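Local atomic coordinates of sulfite dehydrogenase (Paracoccus pantotrophus, PDB entry 2XTS), a protein that probably oxidises protein-bound sulfane sulfur at a molybdenum cofactor and passes the electrons on to heme c as part of the Sox system. Residues A[245-259]-A[359-371]. Residues are numbered along the deposited sequence; the frame is centred on the assembly and turned at random.
With CO (cobalt (II) ion), chain G; 2MO (molybdenum (IV)oxide), chain F.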
ATOM      1  N   LYS A 245      -4.065  27.415  17.213  1.00  7.27           N
ATOM      2  CA  LYS A 245      -3.524  26.758  16.033  1.00  7.13           C
ATOM      3  C   LYS A 245      -4.645  26.498  15.041  1.00  6.43           C
ATOM      4  O   LYS A 245      -5.831  26.560  15.381  1.00  7.11           O
ATOM      5  CB  LYS A 245      -2.831  25.474  16.458  1.00  8.03           C
ATOM      6  CG  LYS A 245      -1.755  25.710  17.521  1.00  9.02           C
ATOM      7  CD  LYS A 245      -0.590  26.579  17.031  1.00 10.67           C
ATOM      8  CE  LYS A 245       0.485  26.643  18.088  1.00 12.56           C
ATOM      9  NZ  LYS A 245       1.688  27.331  17.607  1.00 17.58           N
ATOM     10  N   TYR A 246      -4.257  26.282  13.792  1.00  6.75           N
ATOM     11  CA  TYR A 246      -5.173  26.015  12.671  1.00  6.68           C
ATOM     12  C   TYR A 246      -6.199  27.140  12.534  1.00  5.83           C
ATOM     13  O   TYR A 246      -7.350  26.945  12.154  1.00  7.32           O
ATOM     14  CB  TYR A 246      -5.756  24.586  12.700  1.00  6.81           C
ATOM     15  CG  TYR A 246      -4.637  23.611  12.934  1.00  8.68           C
ATOM     16  CD1 TYR A 246      -3.744  23.296  11.929  1.00 10.29           C
ATOM     17  CD2 TYR A 246      -4.399  23.104  14.199  1.00  8.39           C
ATOM     18  CE1 TYR A 246      -2.651  22.436  12.179  1.00  9.17           C
ATOM     19  CE2 TYR A 246      -3.323  22.276  14.458  1.00  8.44           C
ATOM     20  CZ  TYR A 246      -2.453  21.959  13.476  1.00  8.52           C
ATOM     21  OH  TYR A 246      -1.370  21.178  13.818  1.00 10.67           O
ATOM     22  N   THR A 247      -5.703  28.353  12.775  1.00  6.15           N
ATOM     23  CA  THR A 247      -6.356  29.604  12.432  1.00  6.74           C
ATOM     24  C   THR A 247      -5.346  30.398  11.641  1.00  6.40           C
ATOM     25  O   THR A 247      -4.141  30.269  11.867  1.00  6.99           O
ATOM     26  CB  THR A 247      -6.800  30.390  13.670  1.00  6.96           C
ATOM     27  OG1 THR A 247      -5.671  30.569  14.540  1.00  7.36           O
ATOM     28  CG2 THR A 247      -7.899  29.657  14.420  1.00  9.60           C
ATOM     29  N   ASP A 248      -5.814  31.211  10.703  1.00  7.06           N
ATOM     30  CA  ASP A 248      -4.972  31.675   9.589  1.00  6.49           C
ATOM     31  C   ASP A 248      -4.982  33.216   9.588  1.00  6.24           C
ATOM     32  O   ASP A 248      -5.969  33.857   9.181  1.00  6.92           O
ATOM     33  CB  ASP A 248      -5.523  31.154   8.256  1.00  6.83           C
ATOM     34  CG  ASP A 248      -5.872  29.677   8.274  1.00  7.09           C
ATOM     35  OD1 ASP A 248      -5.352  28.945   9.132  1.00  8.72           O
ATOM     36  OD2 ASP A 248      -6.704  29.285   7.410  1.00  8.36           O
ATOM     37  N   LEU A 249      -3.897  33.820  10.063  1.00  6.47           N
ATOM     38  CA  LEU A 249      -3.835  35.252  10.278  1.00  7.22           C
ATOM     39  C   LEU A 249      -3.803  35.977   8.941  1.00  7.79           C
ATOM     40  O   LEU A 249      -3.041  35.601   8.037  1.00  9.21           O
ATOM     41  CB  LEU A 249      -2.615  35.609  11.131  1.00  8.47           C
ATOM     42  CG  LEU A 249      -2.440  37.052  11.595  1.00  8.24           C
ATOM     43  CD1 LEU A 249      -3.542  37.436  12.563  1.00 10.49           C
ATOM     44  CD2 LEU A 249      -1.092  37.233  12.224  1.00 12.30           C
ATOM     45  N   MET A 250      -4.635  37.024   8.829  1.00  7.92           N
ATOM     46  CA  MET A 250      -4.850  37.794   7.598  1.00  7.76           C
ATOM     47  C   MET A 250      -4.233  39.187   7.725  1.00  9.01           C
ATOM     48  O   MET A 250      -3.840  39.593   8.808  1.00  9.32           O
ATOM     49  CB  MET A 250      -6.334  37.855   7.302  1.00  7.89           C
ATOM     50  CG  MET A 250      -6.938  36.482   7.100  1.00  8.71           C
ATOM     51  SD  MET A 250      -6.478  35.718   5.534  1.00 11.10           S
ATOM     52  CE  MET A 250      -7.488  36.643   4.360  1.00 11.29           C
ATOM     53  N   PRO A 251      -4.162  39.957   6.616  1.00  9.37           N
ATOM     54  CA  PRO A 251      -3.445  41.237   6.632  1.00 10.47           C
ATOM     55  C   PRO A 251      -3.954  42.255   7.638  1.00 11.00           C
ATOM     56  O   PRO A 251      -3.150  43.073   8.100  1.00 13.50           O
ATOM     57  CB  PRO A 251      -3.586  41.743   5.190  1.00 10.53           C
ATOM     58  CG  PRO A 251      -3.629  40.459   4.389  1.00 11.49           C
ATOM     59  CD  PRO A 251      -4.474  39.543   5.233  1.00 10.77           C
ATOM     60  N   ASP A 252      -5.242  42.234   7.945  1.00 10.55           N
ATOM     61  CA  ASP A 252      -5.817  43.196   8.900  1.00 11.06           C
ATOM     62  C   ASP A 252      -5.619  42.832  10.361  1.00 10.74           C
ATOM     63  O   ASP A 252      -5.988  43.611  11.224  1.00 12.84           O
ATOM     64  CB  ASP A 252      -7.311  43.476   8.623  1.00 12.35           C
ATOM     65  CG  ASP A 252      -8.209  42.284   8.852  1.00 13.65           C
ATOM     66  OD1 ASP A 252      -7.696  41.149   8.985  1.00 13.37           O
ATOM     67  OD2 ASP A 252      -9.449  42.486   8.871  1.00 18.50           O
ATOM     68  N   GLY A 253      -5.007  41.679  10.644  1.00  9.93           N
ATOM     69  CA  GLY A 253      -4.797  41.266  12.020  1.00  9.57           C
ATOM     70  C   GLY A 253      -5.924  40.419  12.576  1.00  8.72           C
ATOM     71  O   GLY A 253      -5.828  39.941  13.687  1.00  9.78           O
ATOM     72  N   ARG A 254      -6.983  40.233  11.799  1.00  9.26           N
ATOM     73  CA  ARG A 254      -7.983  39.224  12.092  1.00  9.42           C
ATOM     74  C   ARG A 254      -7.506  37.908  11.488  1.00  8.57           C
ATOM     75  O   ARG A 254      -6.607  37.899  10.648  1.00  9.92           O
ATOM     76  CB  ARG A 254      -9.347  39.615  11.557  1.00 10.54           C
ATOM     77  CG  ARG A 254      -9.896  40.863  12.237  1.00 13.52           C
ATOM     78  CD  ARG A 254     -11.346  41.159  11.823  1.00 18.93           C
ATOM     79  NE  ARG A 254     -11.494  41.193  10.370  1.00 21.99           N
ATOM     80  CZ  ARG A 254     -12.554  40.769   9.677  1.00 24.86           C
ATOM     81  NH1 ARG A 254     -13.614  40.234  10.283  1.00 25.48           N
ATOM     82  NH2 ARG A 254     -12.544  40.857   8.353  1.00 27.33           N
ATOM     83  N   ALA A 255      -8.127  36.800  11.893  1.00  7.96           N
ATOM     84  CA  ALA A 255      -7.728  35.480  11.413  1.00  8.00           C
ATOM     85  C   ALA A 255      -8.943  34.673  10.988  1.00  7.08           C
ATOM     86  O   ALA A 255      -9.980  34.729  11.627  1.00  8.32           O
ATOM     87  CB  ALA A 255      -6.969  34.740  12.500  1.00  7.44           C
ATOM     88  N   ARG A 256      -8.815  33.910   9.915  1.00  7.45           N
ATOM     89  CA  ARG A 256      -9.813  32.914   9.587  1.00  6.48           C
ATOM     90  C   ARG A 256      -9.756  31.764  10.585  1.00  6.55           C
ATOM     91  O   ARG A 256      -8.659  31.296  10.915  1.00  8.20           O
ATOM     92  CB  ARG A 256      -9.618  32.359   8.182  1.00  7.05           C
ATOM     93  CG  ARG A 256      -9.802  33.348   7.073  1.00  8.30           C
ATOM     94  CD  ARG A 256      -9.362  32.761   5.764  1.00  9.37           C
ATOM     95  NE  ARG A 256      -9.647  33.599   4.609  1.00  9.43           N
ATOM     96  CZ  ARG A 256      -9.076  33.434   3.421  1.00 10.18           C
ATOM     97  NH1 ARG A 256      -8.164  32.487   3.254  1.00  9.94           N
ATOM     98  NH2 ARG A 256      -9.407  34.208   2.395  1.00 11.40           N
ATOM     99  N   LYS A 257     -10.932  31.308  11.014  1.00  6.98           N
ATOM    100  CA  LYS A 257     -11.021  30.064  11.751  1.00  6.85           C
ATOM    101  C   LYS A 257     -11.804  29.063  10.916  1.00  6.83           C
ATOM    102  O   LYS A 257     -12.484  29.430   9.969  1.00  7.68           O
ATOM    103  CB  LYS A 257     -11.666  30.253  13.136  1.00  7.53           C
ATOM    104  CG  LYS A 257     -13.149  30.664  13.088  1.00  8.09           C
ATOM    105  CD  LYS A 257     -13.751  30.764  14.479  1.00  8.94           C
ATOM    106  CE  LYS A 257     -15.222  31.123  14.467  1.00 10.01           C
ATOM    107  NZ  LYS A 257     -15.694  31.233  15.872  1.00 11.38           N
ATOM    108  N   TRP A 258     -11.706  27.796  11.294  1.00  7.01           N
ATOM    109  CA  TRP A 258     -12.518  26.739  10.724  1.00  7.11           C
ATOM    110  C   TRP A 258     -12.238  26.683   9.223  1.00  6.91           C
ATOM    111  O   TRP A 258     -13.144  26.493   8.429  1.00  7.67           O
ATOM    112  CB  TRP A 258     -14.001  26.960  11.004  1.00  7.29           C
ATOM    113  CG  TRP A 258     -14.400  27.045  12.439  1.00  7.26           C
ATOM    114  CD1 TRP A 258     -13.650  26.773  13.559  1.00  9.88           C
ATOM    115  CD2 TRP A 258     -15.661  27.496  12.898  1.00  9.40           C
ATOM    116  NE1 TRP A 258     -14.410  27.012  14.692  1.00 11.28           N
ATOM    117  CE2 TRP A 258     -15.647  27.457  14.306  1.00 10.60           C
ATOM    118  CE3 TRP A 258     -16.827  27.916  12.244  1.00 10.11           C
ATOM    119  CZ2 TRP A 258     -16.760  27.850  15.070  1.00 12.11           C
ATOM    120  CZ3 TRP A 258     -17.929  28.291  13.004  1.00 12.13           C
ATOM    121  CH2 TRP A 258     -17.882  28.255  14.394  1.00 12.34           C
ATOM    122  N   THR A 259     -10.956  26.808   8.814  1.00  6.39           N
ATOM    123  CA  THR A 259     -10.570  26.601   7.425  1.00  6.64           C
ATOM    124  C   THR A 259     -10.327  25.115   7.312  1.00  5.91           C
ATOM    125  O   THR A 259      -9.216  24.610   7.444  1.00  7.52           O
ATOM    126  CB  THR A 259      -9.355  27.462   7.029  1.00  6.53           C
ATOM    127  OG1 THR A 259      -8.312  27.312   8.021  1.00  7.28           O
ATOM    128  CG2 THR A 259      -9.785  28.920   6.977  1.00  8.24           C
ATOM    129  N   ARG A 359      -0.852  35.405  -1.708  1.00  7.58           N
ATOM    130  CA  ARG A 359      -0.323  36.446  -0.822  1.00  8.07           C
ATOM    131  C   ARG A 359      -0.981  37.813  -1.055  1.00  9.24           C
ATOM    132  O   ARG A 359      -1.126  38.581  -0.113  1.00  9.35           O
ATOM    133  CB  ARG A 359       1.198  36.551  -0.924  1.00  8.96           C
ATOM    134  CG  ARG A 359       1.906  35.368  -0.365  1.00  9.12           C
ATOM    135  CD  ARG A 359       3.390  35.537  -0.253  1.00 10.85           C
ATOM    136  NE  ARG A 359       4.069  35.635  -1.540  1.00 11.18           N
ATOM    137  CZ  ARG A 359       5.156  34.969  -1.919  1.00 13.15           C
ATOM    138  NH1 ARG A 359       5.755  34.093  -1.123  1.00 14.01           N
ATOM    139  NH2 ARG A 359       5.658  35.197  -3.122  1.00 13.19           N
ATOM    140  N   ALA A 360      -1.472  38.069  -2.265  1.00 10.11           N
ATOM    141  CA  ALA A 360      -2.178  39.327  -2.546  1.00 10.39           C
ATOM    142  C   ALA A 360      -3.422  39.443  -1.678  1.00 11.12           C
ATOM    143  O   ALA A 360      -3.852  40.549  -1.347  1.00 12.98           O
ATOM    144  CB  ALA A 360      -2.537  39.412  -4.043  1.00 11.34           C
ATOM    145  N   ILE A 361      -4.039  38.309  -1.355  1.00 11.06           N
ATOM    146  CA  ILE A 361      -5.242  38.266  -0.530  1.00 11.04           C
ATOM    147  C   ILE A 361      -4.933  38.054   0.946  1.00 10.46           C
ATOM    148  O   ILE A 361      -5.540  38.673   1.809  1.00 12.05           O
ATOM    149  CB  ILE A 361      -6.196  37.157  -1.033  1.00 10.89           C
ATOM    150  CG1 ILE A 361      -6.622  37.469  -2.475  1.00 12.13           C
ATOM    151  CG2 ILE A 361      -7.420  37.029  -0.127  1.00 11.99           C
ATOM    152  CD1 ILE A 361      -7.386  36.387  -3.141  1.00 14.40           C
ATOM    153  N   ARG A 362      -4.000  37.154   1.236  1.00  9.50           N
ATOM    154  CA  ARG A 362      -3.764  36.710   2.614  1.00  9.41           C
ATOM    155  C   ARG A 362      -2.561  37.293   3.314  1.00  9.70           C
ATOM    156  O   ARG A 362      -2.407  37.095   4.508  1.00 10.26           O
ATOM    157  CB  ARG A 362      -3.553  35.206   2.621  1.00  8.95           C
ATOM    158  CG  ARG A 362      -4.710  34.403   2.095  1.00  9.75           C
ATOM    159  CD  ARG A 362      -4.373  32.956   2.113  1.00 10.39           C
ATOM    160  NE  ARG A 362      -5.311  32.090   1.458  1.00  9.10           N
ATOM    161  CZ  ARG A 362      -5.190  30.776   1.476  1.00  8.29           C
ATOM    162  NH1 ARG A 362      -4.206  30.209   2.182  1.00  9.11           N
ATOM    163  NH2 ARG A 362      -6.021  30.031   0.773  1.00  8.37           N
ATOM    164  N   GLY A 363      -1.698  38.000   2.588  1.00  9.79           N
ATOM    165  CA  GLY A 363      -0.441  38.395   3.141  1.00 10.02           C
ATOM    166  C   GLY A 363       0.448  37.187   3.354  1.00  9.30           C
ATOM    167  O   GLY A 363       0.296  36.158   2.692  1.00  9.79           O
ATOM    168  N   ARG A 364       1.366  37.317   4.305  1.00  9.92           N
ATOM    169  CA  ARG A 364       2.495  36.421   4.452  1.00 10.20           C
ATOM    170  C   ARG A 364       2.427  35.546   5.701  1.00  9.35           C
ATOM    171  O   ARG A 364       3.256  34.653   5.851  1.00 10.48           O
ATOM    172  CB  ARG A 364       3.791  37.236   4.454  1.00 11.46           C
ATOM    173  CG  ARG A 364       3.885  38.118   3.215  1.00 12.94           C
ATOM    174  CD  ARG A 364       5.179  38.884   3.097  1.00 13.96           C
ATOM    175  NE  ARG A 364       6.308  38.044   2.715  1.00 14.83           N
ATOM    176  CZ  ARG A 364       6.606  37.688   1.464  0.50 12.62           C
ATOM    177  NH1 ARG A 364       5.844  38.068   0.441  0.75 14.71           N
ATOM    178  NH2 ARG A 364       7.679  36.947   1.223  1.00 16.15           N
ATOM    179  N   ASN A 365       1.472  35.807   6.596  1.00  9.07           N
ATOM    180  CA  ASN A 365       1.456  35.182   7.920  1.00  9.06           C
ATOM    181  C   ASN A 365       0.299  34.184   8.139  1.00  8.23           C
ATOM    182  O   ASN A 365      -0.064  33.888   9.273  1.00  8.78           O
ATOM    183  CB  ASN A 365       1.489  36.261   9.007  1.00  9.96           C
ATOM    184  CG  ASN A 365       2.822  37.009   9.050  1.00 12.14           C
ATOM    185  OD1 ASN A 365       2.875  38.238   8.950  1.00 17.25           O
ATOM    186  ND2 ASN A 365       3.884  36.268   9.227  1.00 13.81           N
ATOM    187  N   ASN A 366      -0.202  33.608   7.057  1.00  8.67           N
ATOM    188  CA  ASN A 366      -1.281  32.635   7.152  1.00  8.82           C
ATOM    189  C   ASN A 366      -0.895  31.347   7.852  1.00  8.83           C
ATOM    190  O   ASN A 366      -1.767  30.693   8.425  1.00  9.32           O
ATOM    191  CB  ASN A 366      -1.805  32.303   5.749  1.00 10.18           C
ATOM    192  CG  ASN A 366      -3.293  32.518   5.596  1.00  9.66           C
ATOM    193  OD1 ASN A 366      -3.890  33.491   6.099  1.00 13.72           O
ATOM    194  ND2 ASN A 366      -3.902  31.631   4.868  1.00  9.22           N
ATOM    195  N   VAL A 367       0.376  30.954   7.721  1.00  7.80           N
ATOM    196  CA  VAL A 367       0.953  29.723   8.301  1.00  8.29           C
ATOM    197  C   VAL A 367       0.496  28.438   7.584  1.00  7.20           C
ATOM    198  O   VAL A 367       1.313  27.605   7.232  1.00  9.12           O
ATOM    199  CB  VAL A 367       0.771  29.605   9.853  1.00  8.77           C
ATOM    200  CG1 VAL A 367       1.359  28.318  10.374  1.00 10.54           C
ATOM    201  CG2 VAL A 367       1.401  30.801  10.593  1.00 11.12           C
ATOM    202  N   TYR A 368      -0.802  28.341   7.326  1.00  7.08           N
ATOM    203  CA  TYR A 368      -1.447  27.133   6.851  1.00  7.06           C
ATOM    204  C   TYR A 368      -1.966  27.365   5.415  1.00  6.60           C
ATOM    205  O   TYR A 368      -1.973  28.496   4.901  1.00  7.46           O
ATOM    206  CB  TYR A 368      -2.621  26.803   7.783  1.00  7.14           C
ATOM    207  CG  TYR A 368      -2.219  26.663   9.235  1.00  6.10           C
ATOM    208  CD1 TYR A 368      -1.507  25.545   9.677  1.00  6.30           C
ATOM    209  CD2 TYR A 368      -2.526  27.638  10.162  1.00  6.34           C
ATOM    210  CE1 TYR A 368      -1.141  25.400  11.004  1.00  6.61           C
ATOM    211  CE2 TYR A 368      -2.128  27.505  11.483  1.00  6.16           C
ATOM    212  CZ  TYR A 368      -1.443  26.390  11.901  1.00  6.36           C
ATOM    213  OH  TYR A 368      -1.140  26.252  13.236  1.00  9.03           O
ATOM    214  N   HIS A 369      -2.436  26.287   4.788  1.00  6.65           N
ATOM    215  CA  HIS A 369      -3.165  26.360   3.529  1.00  6.99           C
ATOM    216  C   HIS A 369      -2.394  27.002   2.373  1.00  6.28           C
ATOM    217  O   HIS A 369      -2.964  27.694   1.541  1.00  7.35           O
ATOM    218  CB  HIS A 369      -4.535  27.010   3.720  1.00  7.29           C
ATOM    219  CG  HIS A 369      -5.414  26.248   4.664  1.00  6.59           C
ATOM    220  ND1 HIS A 369      -6.088  25.099   4.296  1.00  7.35           N
ATOM    221  CD2 HIS A 369      -5.735  26.467   5.963  1.00  6.93           C
ATOM    222  CE1 HIS A 369      -6.748  24.623   5.342  1.00  7.86           C
ATOM    223  NE2 HIS A 369      -6.565  25.442   6.365  1.00  6.96           N
ATOM    224  N   ASN A 370      -1.091  26.736   2.300  1.00  6.65           N
ATOM    225  CA  ASN A 370      -0.309  27.147   1.141  1.00  6.42           C
ATOM    226  C   ASN A 370      -0.426  26.146   0.003  1.00  6.29           C
ATOM    227  O   ASN A 370       0.331  25.179  -0.076  1.00  7.39           O
ATOM    228  CB  ASN A 370       1.154  27.336   1.521  1.00  6.34           C
ATOM    229  CG  ASN A 370       1.965  27.881   0.368  1.00  7.46           C
ATOM    230  OD1 ASN A 370       1.421  28.116  -0.733  1.00  9.06           O
ATOM    231  ND2 ASN A 370       3.261  28.088   0.593  1.00 10.83           N
ATOM    232  N   ASN A 371      -1.358  26.420  -0.901  1.00  6.44           N
ATOM    233  CA  ASN A 371      -1.496  25.598  -2.097  1.00  6.66           C
ATOM    234  C   ASN A 371      -0.929  26.272  -3.350  1.00  7.14           C
ATOM    235  O   ASN A 371      -1.266  25.877  -4.461  1.00  7.79           O
ATOM    236  CB  ASN A 371      -2.934  25.128  -2.332  1.00  6.36           C
ATOM    237  CG  ASN A 371      -3.909  26.252  -2.566  1.00  6.89           C
ATOM    238  OD1 ASN A 371      -3.860  27.299  -1.919  1.00  7.20           O
ATOM    239  ND2 ASN A 371      -4.838  26.027  -3.504  1.00  6.89           N
TER
HETATM  240 CO    CO G1431      -7.461  25.369   8.321  0.75  2.59          CO
HETATM  241 MO   2MO F 501      -1.212  18.929  10.825  1.00  2.84          MO
HETATM  242  OT1 2MO F 501      -2.709  19.718  10.228  1.00  3.00           O
HETATM  243  OT2 2MO F 501      -0.094  20.125  11.900  1.00  3.23           O
HETATM  244  O   HOH W   1      -8.517  25.395  10.198  1.00  8.09           O
HETATM  245  O   HOH W   2      -1.962  31.930  11.274  1.00  8.86           O
HETATM  246  O   HOH W   3      -5.791  26.333   9.208  1.00  7.98           O
HETATM  247  O   HOH W   4      -1.160  37.163   6.805  1.00  9.25           O
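Asp248 and Asn366 bring their CA atoms within 4.5 Å where the hairpin of strands 248-249 and 255-257 lies along the loop that leaves helix 355-362, and water 4 bridges the backbones, giving hydrogen bonds to Leu249 O and Arg362 O and accepting one from Asn365 N. Among the side chains, Tyr368 contributes most: its hydroxyl accepts a nearly straight hydrogen bond (177°) from the backbone of Tyr246, N to OH 3.2 Å, while Tyr246 CA sits over one ring face in a CH-pi contact and Thr247 O lies at the ring edge. With CG anti to its own carbonyl carbon (chi1 -47°), Tyr246 of the molybdenum pocket sends its ring across that of Tyr368, the planes 37° apart, and its OH donates to oxygen OT2 of the bound molybdenum oxide at 2.5 Å. Beside this pair, Thr259 O and OG1 and His369 NE2 each bind a cobalt(II) ion at 2.1 Å; Glu219 and waters 1 and 3 complete the site. Asp248 forms a second shell, OD2 accepting from Thr259 OG1 at 2.6 Å on the syn side and OD1 from water 3. At the far end Arg256 NH1 approaches Arg362 NE over a face of the Arg362 guanidinium, 3.4 Å away; Glu155 of the cytochrome chain forms salt bridges with both arginines. The contact thus illustrates how a shared metal ion joins distant parts of a chain: coordination ties Thr259, just after the hairpin, to the His369 loop of the Mo-co oxidoreductase dimerisation domain, beside the cofactor site, and the Asp248 carboxylate, accepting from two cobalt ligands, would be expected to increase their negative character.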